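Local coordinates for protein hypoxanthine-guanine phosphoribosyltransferase (HGPRT) (Schistosoma mansoni, PDB 5IPF) that catalyses the transfer of a phosphoribosyl group to hypoxanthine or guanine, yielding IMP or GMP in purine salvage, at residues 48-53 against 225-230; 183-188 against 199-204; 190-195 against 205-210. One frame throughout, in Å; residues are numbered along the deposited sequence.

Interaction 1 (48-53 against 225-230)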
# COMPACT_ATOMS: atom_id res chain seq x y z
N PRO A 48 -10.43 1.62 -18.41
CA PRO A 48 -11.65 1.88 -19.18
C PRO A 48 -11.62 1.33 -20.60
O PRO A 48 -12.69 1.21 -21.22
CB PRO A 48 -11.76 3.41 -19.18
CG PRO A 48 -10.92 3.85 -18.02
CD PRO A 48 -9.80 2.87 -17.93
N ARG A 49 -10.44 1.01 -21.14
CA ARG A 49 -10.38 0.52 -22.52
C ARG A 49 -10.90 -0.91 -22.63
O ARG A 49 -11.45 -1.28 -23.68
CB ARG A 49 -8.95 0.62 -23.05
CG ARG A 49 -7.95 -0.34 -22.42
CD ARG A 49 -6.53 0.09 -22.73
NE ARG A 49 -5.63 -1.03 -22.98
CZ ARG A 49 -5.31 -1.48 -24.19
NH1 ARG A 49 -5.81 -0.90 -25.27
NH2 ARG A 49 -4.48 -2.51 -24.32
N TYR A 50 -10.76 -1.71 -21.58
CA TYR A 50 -11.31 -3.06 -21.55
C TYR A 50 -12.72 -3.09 -20.95
O TYR A 50 -13.10 -4.10 -20.35
CB TYR A 50 -10.39 -4.00 -20.76
CG TYR A 50 -8.94 -3.95 -21.16
CD1 TYR A 50 -8.54 -4.25 -22.46
CD2 TYR A 50 -7.95 -3.62 -20.24
CE1 TYR A 50 -7.20 -4.21 -22.82
CE2 TYR A 50 -6.62 -3.58 -20.59
CZ TYR A 50 -6.25 -3.88 -21.88
OH TYR A 50 -4.92 -3.84 -22.24
N ASP A 51 -13.49 -2.02 -21.11
CA ASP A 51 -14.78 -1.91 -20.43
C ASP A 51 -15.74 -3.00 -20.89
O ASP A 51 -16.45 -3.60 -20.07
CB ASP A 51 -15.38 -0.53 -20.66
N GLU A 52 -15.77 -3.29 -22.19
CA GLU A 52 -16.68 -4.28 -22.74
C GLU A 52 -16.01 -5.61 -23.04
O GLU A 52 -16.64 -6.48 -23.65
CB GLU A 52 -17.34 -3.73 -24.01
N CYS A 53 -14.76 -5.80 -22.63
CA CYS A 53 -14.00 -6.99 -22.97
C CYS A 53 -13.84 -7.96 -21.81
O CYS A 53 -13.26 -9.03 -22.00
CB CYS A 53 -12.62 -6.60 -23.50
SG CYS A 53 -12.65 -5.60 -25.00
N ARG A 225 -2.28 -6.56 -20.20
CA ARG A 225 -1.26 -6.57 -19.15
C ARG A 225 -1.43 -5.41 -18.18
O ARG A 225 -1.21 -5.57 -16.98
CB ARG A 225 0.14 -6.55 -19.78
CG ARG A 225 0.53 -7.85 -20.44
CD ARG A 225 2.04 -8.00 -20.52
NE ARG A 225 2.44 -9.29 -21.07
CZ ARG A 225 2.76 -9.49 -22.34
NH1 ARG A 225 2.73 -8.48 -23.20
NH2 ARG A 225 3.12 -10.70 -22.75
N ASP A 226 -1.84 -4.25 -18.68
CA ASP A 226 -2.06 -3.09 -17.82
C ASP A 226 -3.33 -3.19 -16.99
O ASP A 226 -3.68 -2.24 -16.28
CB ASP A 226 -2.09 -1.81 -18.66
CG ASP A 226 -3.00 -1.94 -19.87
OD1 ASP A 226 -3.21 -3.08 -20.34
OD2 ASP A 226 -3.49 -0.90 -20.36
N LEU A 227 -4.04 -4.31 -17.04
CA LEU A 227 -5.19 -4.51 -16.17
C LEU A 227 -4.72 -4.75 -14.73
O LEU A 227 -3.70 -5.39 -14.49
CB LEU A 227 -6.03 -5.69 -16.65
CG LEU A 227 -7.49 -5.72 -16.21
CD1 LEU A 227 -8.25 -4.50 -16.71
CD2 LEU A 227 -8.14 -7.00 -16.70
N HIS A 228 -5.50 -4.24 -13.78
CA HIS A 228 -5.13 -4.25 -12.37
C HIS A 228 -5.45 -5.58 -11.68
O HIS A 228 -4.67 -6.02 -10.83
CB HIS A 228 -5.85 -3.12 -11.63
CG HIS A 228 -5.22 -2.77 -10.32
ND1 HIS A 228 -5.93 -2.70 -9.14
CD2 HIS A 228 -3.94 -2.48 -10.00
CE1 HIS A 228 -5.12 -2.38 -8.15
NE2 HIS A 228 -3.90 -2.24 -8.65
N HIS A 229 -6.56 -6.21 -12.02
CA HIS A 229 -6.99 -7.43 -11.36
C HIS A 229 -6.90 -8.61 -12.33
O HIS A 229 -6.70 -8.45 -13.53
CB HIS A 229 -8.42 -7.29 -10.83
CG HIS A 229 -8.72 -5.95 -10.26
ND1 HIS A 229 -8.46 -5.62 -8.95
CD2 HIS A 229 -9.26 -4.84 -10.83
CE1 HIS A 229 -8.83 -4.37 -8.73
NE2 HIS A 229 -9.32 -3.87 -9.85
N ILE A 230 -7.05 -9.81 -11.77
CA ILE A 230 -7.14 -11.02 -12.57
C ILE A 230 -8.59 -11.22 -12.99
O ILE A 230 -9.47 -11.36 -12.14
CB ILE A 230 -6.61 -12.24 -11.80
CG1 ILE A 230 -5.11 -12.09 -11.53
CG2 ILE A 230 -6.89 -13.52 -12.58
CD1 ILE A 230 -4.52 -13.23 -10.74
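Tyr50 slants its ring against Leu227, with CD2 of the tyrosine 3.7 Å from CD1 of the leucine, and carries its hydroxyl on to Asp226. There Tyr50 OH donates a hydrogen bond of 2.7 Å to Asp226 OD1. OD1 approaches the rim of the ring roughly level with it and offers the syn lone pair, the one on the side of OD2. Ring and carboxylate are turned almost perpendicular, their planes 80° apart. The carboxylate is presented by an Asp226 rotamer with CG between the backbone N and the carbonyl carbon (chi1 48°), while Leu227, whose CG is anti to its own N, brings only the methyl CD1 to the tyrosine. The other carboxylate oxygen, OD2, faces Arg49: the arginine NE lies 3.4 Å from Asp226 OD2, a salt bridge whose hydrogen bond is long and bent and therefore weak. Arg49 comes in crosswise, after its aliphatic part has passed over Tyr50, with CG above the centre of one ring face. Tyr50 also stacks on Phe224 and touches Phe241, and Leu227 packs on Leu54 of strand 54-59. At the subunit boundary, Arg49 meets Pro119 and Asp226 meets Glu108 of a second subunit. Two loops remote in sequence are thus pinned together beside the small antiparallel sheet, consistent with the hood that covers the core of HGPRTs. The guanidinium of Arg225 is salt-bridged to Asp219 of the IMP pocket. Chemically, one buried carboxylate is shared between a short phenol hydrogen bond and a looser arginine partner; the positive charge of Arg49, together with the Tyr50 bond, would be expected to stabilise Asp226 as an anion.

Interaction 2 (183-188 against 199-204); sequences VKVASL and YRPDFV
Asp202 reaches over to strand 183-187 and takes the backbone N-H of Val185 on its OD2, at 3.1 Å. With CG anti to its carbonyl carbon (chi1 -52°), the carboxylate stands where a strand carbonyl might, although OD2 is met on its anti side, 20° out of the carboxylate plane. Lying crosswise to it, Lys184 lays its CG 3.3 Å from Asp202 OD2 through chi1 (-96°); the bend at chi2 then carries the rest of the chain off, and the ammonium ends too far from Asp202 for an ion pair with it. Beyond this start the segments pair as parallel strands: Phe203 N bonds to Val185 O, and Ser187 N to Phe203 O at 2.9 Å. Val185 divides its branches. Val185 CG1 packs on Pro201 CB at 3.8 Å, and Val185 CG2 meets Tyr199 OH at 3.6 Å. Pro201 CG also touches Ser187 CB, whereas Ser187 OG turns to Leu189 O. On the other face, Ala186 CB lies 4.1 Å from Phe203 CB; Phe203 holds CG anti to its carbonyl carbon, which leaves CD2 near Val185 O. The pair belongs to the parallel sheet at the core of the phosphoribosyltransferase domain. Strand 154-159 flanks 182-187 along its second edge; helix 166-175 lies against Val185 and Tyr199 on one face, while helix 61-81 covers Lys184 and Phe203 on the other.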
# COMPACT_ATOMS: atom_id res chain seq x y z
N VAL A 183 16.41 -26.14 -7.23
CA VAL A 183 15.56 -25.44 -8.18
C VAL A 183 14.12 -25.63 -7.72
O VAL A 183 13.59 -26.75 -7.78
CB VAL A 183 15.74 -25.93 -9.62
CG1 VAL A 183 14.72 -25.28 -10.54
CG2 VAL A 183 17.15 -25.64 -10.10
N LYS A 184 13.49 -24.56 -7.26
CA LYS A 184 12.09 -24.57 -6.85
C LYS A 184 11.32 -23.53 -7.66
O LYS A 184 11.90 -22.64 -8.28
CB LYS A 184 11.94 -24.30 -5.35
CG LYS A 184 11.82 -25.56 -4.49
CD LYS A 184 13.09 -26.40 -4.55
CE LYS A 184 12.96 -27.65 -3.70
NZ LYS A 184 14.18 -28.50 -3.77
N VAL A 185 9.99 -23.66 -7.65
CA VAL A 185 9.12 -22.85 -8.48
C VAL A 185 8.03 -22.22 -7.62
O VAL A 185 7.42 -22.90 -6.79
CB VAL A 185 8.47 -23.67 -9.62
CG1 VAL A 185 7.40 -22.85 -10.31
CG2 VAL A 185 9.53 -24.13 -10.61
N ALA A 186 7.79 -20.93 -7.83
CA ALA A 186 6.67 -20.22 -7.21
C ALA A 186 5.76 -19.72 -8.32
O ALA A 186 6.16 -18.86 -9.12
CB ALA A 186 7.16 -19.07 -6.34
N SER A 187 4.55 -20.27 -8.39
CA SER A 187 3.57 -19.92 -9.41
C SER A 187 2.38 -19.25 -8.74
O SER A 187 1.82 -19.79 -7.78
CB SER A 187 3.11 -21.14 -10.20
OG SER A 187 2.12 -20.80 -11.15
N LEU A 188 2.00 -18.07 -9.25
CA LEU A 188 0.89 -17.34 -8.66
C LEU A 188 -0.42 -18.09 -8.84
O LEU A 188 -1.21 -18.22 -7.90
CB LEU A 188 0.79 -15.95 -9.28
CG LEU A 188 -0.42 -15.12 -8.84
CD1 LEU A 188 -0.37 -14.86 -7.34
CD2 LEU A 188 -0.50 -13.82 -9.61
N TYR A 199 2.02 -32.34 -12.29
CA TYR A 199 3.02 -31.51 -11.63
C TYR A 199 2.34 -30.35 -10.92
O TYR A 199 1.46 -29.70 -11.48
CB TYR A 199 4.05 -30.98 -12.63
CG TYR A 199 4.99 -29.97 -12.02
CD1 TYR A 199 5.83 -30.33 -10.97
CD2 TYR A 199 5.05 -28.67 -12.49
CE1 TYR A 199 6.70 -29.41 -10.41
CE2 TYR A 199 5.91 -27.75 -11.94
CZ TYR A 199 6.73 -28.12 -10.90
OH TYR A 199 7.60 -27.20 -10.34
N ARG A 200 2.77 -30.10 -9.68
CA ARG A 200 2.31 -28.96 -8.91
C ARG A 200 3.54 -28.23 -8.38
O ARG A 200 4.44 -28.88 -7.81
CB ARG A 200 1.39 -29.39 -7.76
N PRO A 201 3.63 -26.91 -8.54
CA PRO A 201 4.80 -26.18 -8.04
C PRO A 201 4.90 -26.24 -6.52
O PRO A 201 3.98 -26.66 -5.81
CB PRO A 201 4.57 -24.75 -8.54
CG PRO A 201 3.61 -24.89 -9.68
CD PRO A 201 2.73 -26.05 -9.31
N ASP A 202 6.05 -25.78 -6.02
CA ASP A 202 6.31 -25.84 -4.58
C ASP A 202 5.52 -24.79 -3.82
O ASP A 202 5.03 -25.05 -2.72
CB ASP A 202 7.81 -25.68 -4.32
CG ASP A 202 8.65 -26.64 -5.14
OD1 ASP A 202 8.89 -27.77 -4.68
OD2 ASP A 202 9.07 -26.25 -6.25
N PHE A 203 5.39 -23.59 -4.39
CA PHE A 203 4.63 -22.51 -3.78
C PHE A 203 3.58 -22.04 -4.78
O PHE A 203 3.92 -21.57 -5.87
CB PHE A 203 5.55 -21.35 -3.38
CG PHE A 203 6.66 -21.76 -2.45
CD1 PHE A 203 6.40 -22.01 -1.11
CD2 PHE A 203 7.95 -21.89 -2.91
CE1 PHE A 203 7.42 -22.39 -0.25
CE2 PHE A 203 8.98 -22.27 -2.06
CZ PHE A 203 8.71 -22.52 -0.73
N VAL A 204 2.31 -22.17 -4.40
CA VAL A 204 1.19 -21.79 -5.25
C VAL A 204 0.36 -20.74 -4.52
O VAL A 204 0.11 -20.86 -3.31
CB VAL A 204 0.32 -23.01 -5.62
CG1 VAL A 204 -0.79 -22.59 -6.57
CG2 VAL A 204 1.17 -24.11 -6.24

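Interaction 3 (190-195 against 205-210); sequences VKRTSP and GFEVPN. With IMP (inosinic acid), chain E.
Val190 and Lys191 pair in parallel with Glu207 and Val208, through Val190 N to Phe206 O and Val208 N to Val190 O at 2.8 Å, and Arg192 N adds a third bond, to Val208 O, just past the strand. Val190 and Glu207 share one face of this pair, Lys191 and Val208 the other. Lys191 runs out straight beyond CG, passing Val208 CG2 and crossing the Asn210 side chain at about a right angle, with CD 3.7 Å from Asn210 OD1. Its tip arrives at the nucleotide, where NZ gives a weak hydrogen bond of 3.1 Å to O6 of IMP. Arg192 behaves differently: its chain kinks at chi3 (-37°) and lies across Glu207, bringing NE 3.3 Å from Glu207 OE2. OE2 lies to one side of the guanidinium plane, which is tilted 48° from the carboxylate, so the approach is not that of a hydrogen bond. The extended chain of Glu207 carries OE2 alongside both CD and NE of Arg192. At the far end, Arg192 NH2 rests 3.8 Å from Pro209 CG, while Asn210 CB packs on the carbonyl oxygen of Arg192. Asp160, Asp163, Thr164, Gly165, Thr167 and Val213 also hydrogen-bond the IMP. The contact therefore has a ligand face and a structural face: a lysine rooted in the strand pair makes a weak hydrogen bond to the 6-oxo group, consistent with the selection of 6-oxopurines in this family, while Arg192 and Glu207 attract mainly through charge, the aliphatic part of the arginine lying against the same oxygen.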
# COMPACT_ATOMS: atom_id res chain seq x y z
N VAL A 190 -2.54 -21.62 -10.66
CA VAL A 190 -2.47 -22.98 -11.18
C VAL A 190 -3.85 -23.35 -11.71
O VAL A 190 -4.85 -23.19 -11.01
CB VAL A 190 -2.01 -23.99 -10.11
CG1 VAL A 190 -2.44 -25.40 -10.49
CG2 VAL A 190 -0.51 -23.93 -9.94
N LYS A 191 -3.90 -23.82 -12.95
CA LYS A 191 -5.17 -24.19 -13.57
C LYS A 191 -5.57 -25.61 -13.16
O LYS A 191 -4.74 -26.52 -13.17
CB LYS A 191 -5.07 -24.10 -15.09
CG LYS A 191 -5.55 -22.78 -15.66
CD LYS A 191 -5.49 -22.79 -17.18
CE LYS A 191 -6.11 -21.54 -17.77
NZ LYS A 191 -6.01 -21.52 -19.26
N ARG A 192 -6.84 -25.77 -12.80
CA ARG A 192 -7.38 -27.09 -12.50
C ARG A 192 -7.68 -27.82 -13.80
O ARG A 192 -8.55 -27.39 -14.57
CB ARG A 192 -8.64 -26.96 -11.64
CG ARG A 192 -8.83 -28.05 -10.61
CD ARG A 192 -10.04 -27.74 -9.76
NE ARG A 192 -10.13 -26.30 -9.52
CZ ARG A 192 -11.23 -25.68 -9.10
NH1 ARG A 192 -12.34 -26.36 -8.87
NH2 ARG A 192 -11.21 -24.37 -8.92
N THR A 193 -6.96 -28.91 -14.05
CA THR A 193 -7.07 -29.66 -15.29
C THR A 193 -7.75 -31.00 -15.02
O THR A 193 -7.67 -31.53 -13.91
CB THR A 193 -5.68 -29.87 -15.91
OG1 THR A 193 -5.07 -28.60 -16.12
CG2 THR A 193 -5.77 -30.60 -17.24
N SER A 194 -8.45 -31.51 -16.03
CA SER A 194 -9.02 -32.85 -15.96
C SER A 194 -8.37 -33.74 -17.01
O SER A 194 -8.58 -33.54 -18.21
CB SER A 194 -10.54 -32.79 -16.16
OG SER A 194 -11.19 -33.77 -15.37
N PRO A 195 -7.57 -34.73 -16.57
CA PRO A 195 -7.28 -35.04 -15.17
C PRO A 195 -6.28 -34.06 -14.56
O PRO A 195 -5.68 -33.28 -15.29
CB PRO A 195 -6.68 -36.44 -15.24
CG PRO A 195 -5.99 -36.46 -16.56
CD PRO A 195 -6.85 -35.64 -17.49
N GLY A 205 -0.06 -19.71 -5.25
CA GLY A 205 -0.94 -18.71 -4.70
C GLY A 205 -2.39 -19.15 -4.72
O GLY A 205 -3.01 -19.32 -3.67
N PHE A 206 -2.93 -19.35 -5.92
CA PHE A 206 -4.33 -19.72 -6.09
C PHE A 206 -4.45 -20.85 -7.09
O PHE A 206 -3.64 -20.98 -8.01
CB PHE A 206 -5.17 -18.52 -6.57
CG PHE A 206 -5.04 -17.30 -5.71
CD1 PHE A 206 -4.02 -16.38 -5.94
CD2 PHE A 206 -5.93 -17.06 -4.69
CE1 PHE A 206 -3.90 -15.25 -5.15
CE2 PHE A 206 -5.82 -15.93 -3.90
CZ PHE A 206 -4.80 -15.03 -4.13
N GLU A 207 -5.47 -21.68 -6.89
CA GLU A 207 -5.85 -22.72 -7.85
C GLU A 207 -7.16 -22.28 -8.49
O GLU A 207 -8.20 -22.21 -7.82
CB GLU A 207 -5.99 -24.08 -7.16
CG GLU A 207 -6.50 -25.18 -8.08
CD GLU A 207 -6.62 -26.51 -7.37
OE1 GLU A 207 -5.60 -26.98 -6.81
OE2 GLU A 207 -7.72 -27.09 -7.37
N VAL A 208 -7.11 -21.98 -9.79
CA VAL A 208 -8.24 -21.37 -10.49
C VAL A 208 -8.91 -22.38 -11.40
O VAL A 208 -8.28 -23.37 -11.81
CB VAL A 208 -7.77 -20.13 -11.28
CG1 VAL A 208 -7.24 -19.07 -10.34
CG2 VAL A 208 -6.72 -20.53 -12.31
N PRO A 209 -10.19 -22.19 -11.74
CA PRO A 209 -10.84 -23.10 -12.69
C PRO A 209 -10.20 -23.02 -14.07
O PRO A 209 -9.37 -22.15 -14.36
CB PRO A 209 -12.29 -22.60 -12.73
CG PRO A 209 -12.46 -21.87 -11.44
CD PRO A 209 -11.14 -21.24 -11.15
N ASN A 210 -10.60 -23.95 -14.94
CA ASN A 210 -9.99 -24.05 -16.26
C ASN A 210 -10.62 -23.06 -17.24
O ASN A 210 -11.08 -23.46 -18.32
CB ASN A 210 -10.09 -25.48 -16.80
CG ASN A 210 -9.18 -25.73 -17.98
OD1 ASN A 210 -8.36 -24.88 -18.34
ND2 ASN A 210 -9.30 -26.90 -18.60
P IMP E . 1.89 -24.43 -19.70
O1P IMP E . 2.12 -24.73 -18.23
O2P IMP E . 0.51 -24.64 -20.27
O3P IMP E . 2.85 -25.28 -20.49
O5' IMP E . 2.25 -22.89 -19.94
C5' IMP E . 1.36 -22.05 -20.66
C4' IMP E . 1.97 -20.73 -21.04
O4' IMP E . 0.92 -19.81 -21.40
C3' IMP E . 2.77 -20.02 -19.95
O3' IMP E . 3.72 -19.14 -20.56
C2' IMP E . 1.70 -19.20 -19.23
O2' IMP E . 2.19 -18.00 -18.65
C1' IMP E . 0.67 -18.91 -20.33
N9 IMP E . -0.71 -19.11 -19.89
C8 IMP E . -1.28 -20.32 -19.60
N7 IMP E . -2.56 -20.13 -19.23
C5 IMP E . -2.83 -18.80 -19.29
C6 IMP E . -3.98 -18.08 -19.02
O6 IMP E . -5.02 -18.65 -18.71
N1 IMP E . -3.97 -16.70 -19.17
C2 IMP E . -2.82 -16.07 -19.59
N3 IMP E . -1.68 -16.80 -19.85
C4 IMP E . -1.68 -18.15 -19.71

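In the fold
From the N terminus the chain first supplies 48-53, whose partner 225-230 comes only near the C-terminal end, so interaction 1 closes a long loop that encloses both other contacts. Within it the order is 183-188, 190-195, 199-204, 205-210: interactions 2 and 3 therefore cross, each closing a short loop of about ten residues. Strand 203-208 serves both, pairing first with 182-187 and then, past the corner at 205, with 189-191. Backbone bonds Ser187 to Gly205 and Leu188 to Phe206 join them. Interaction 1, about 27 Å from interaction 2 between centres, ties down the antiparallel-sheet region, yet Ile230 still touches Leu188, linking it to the core.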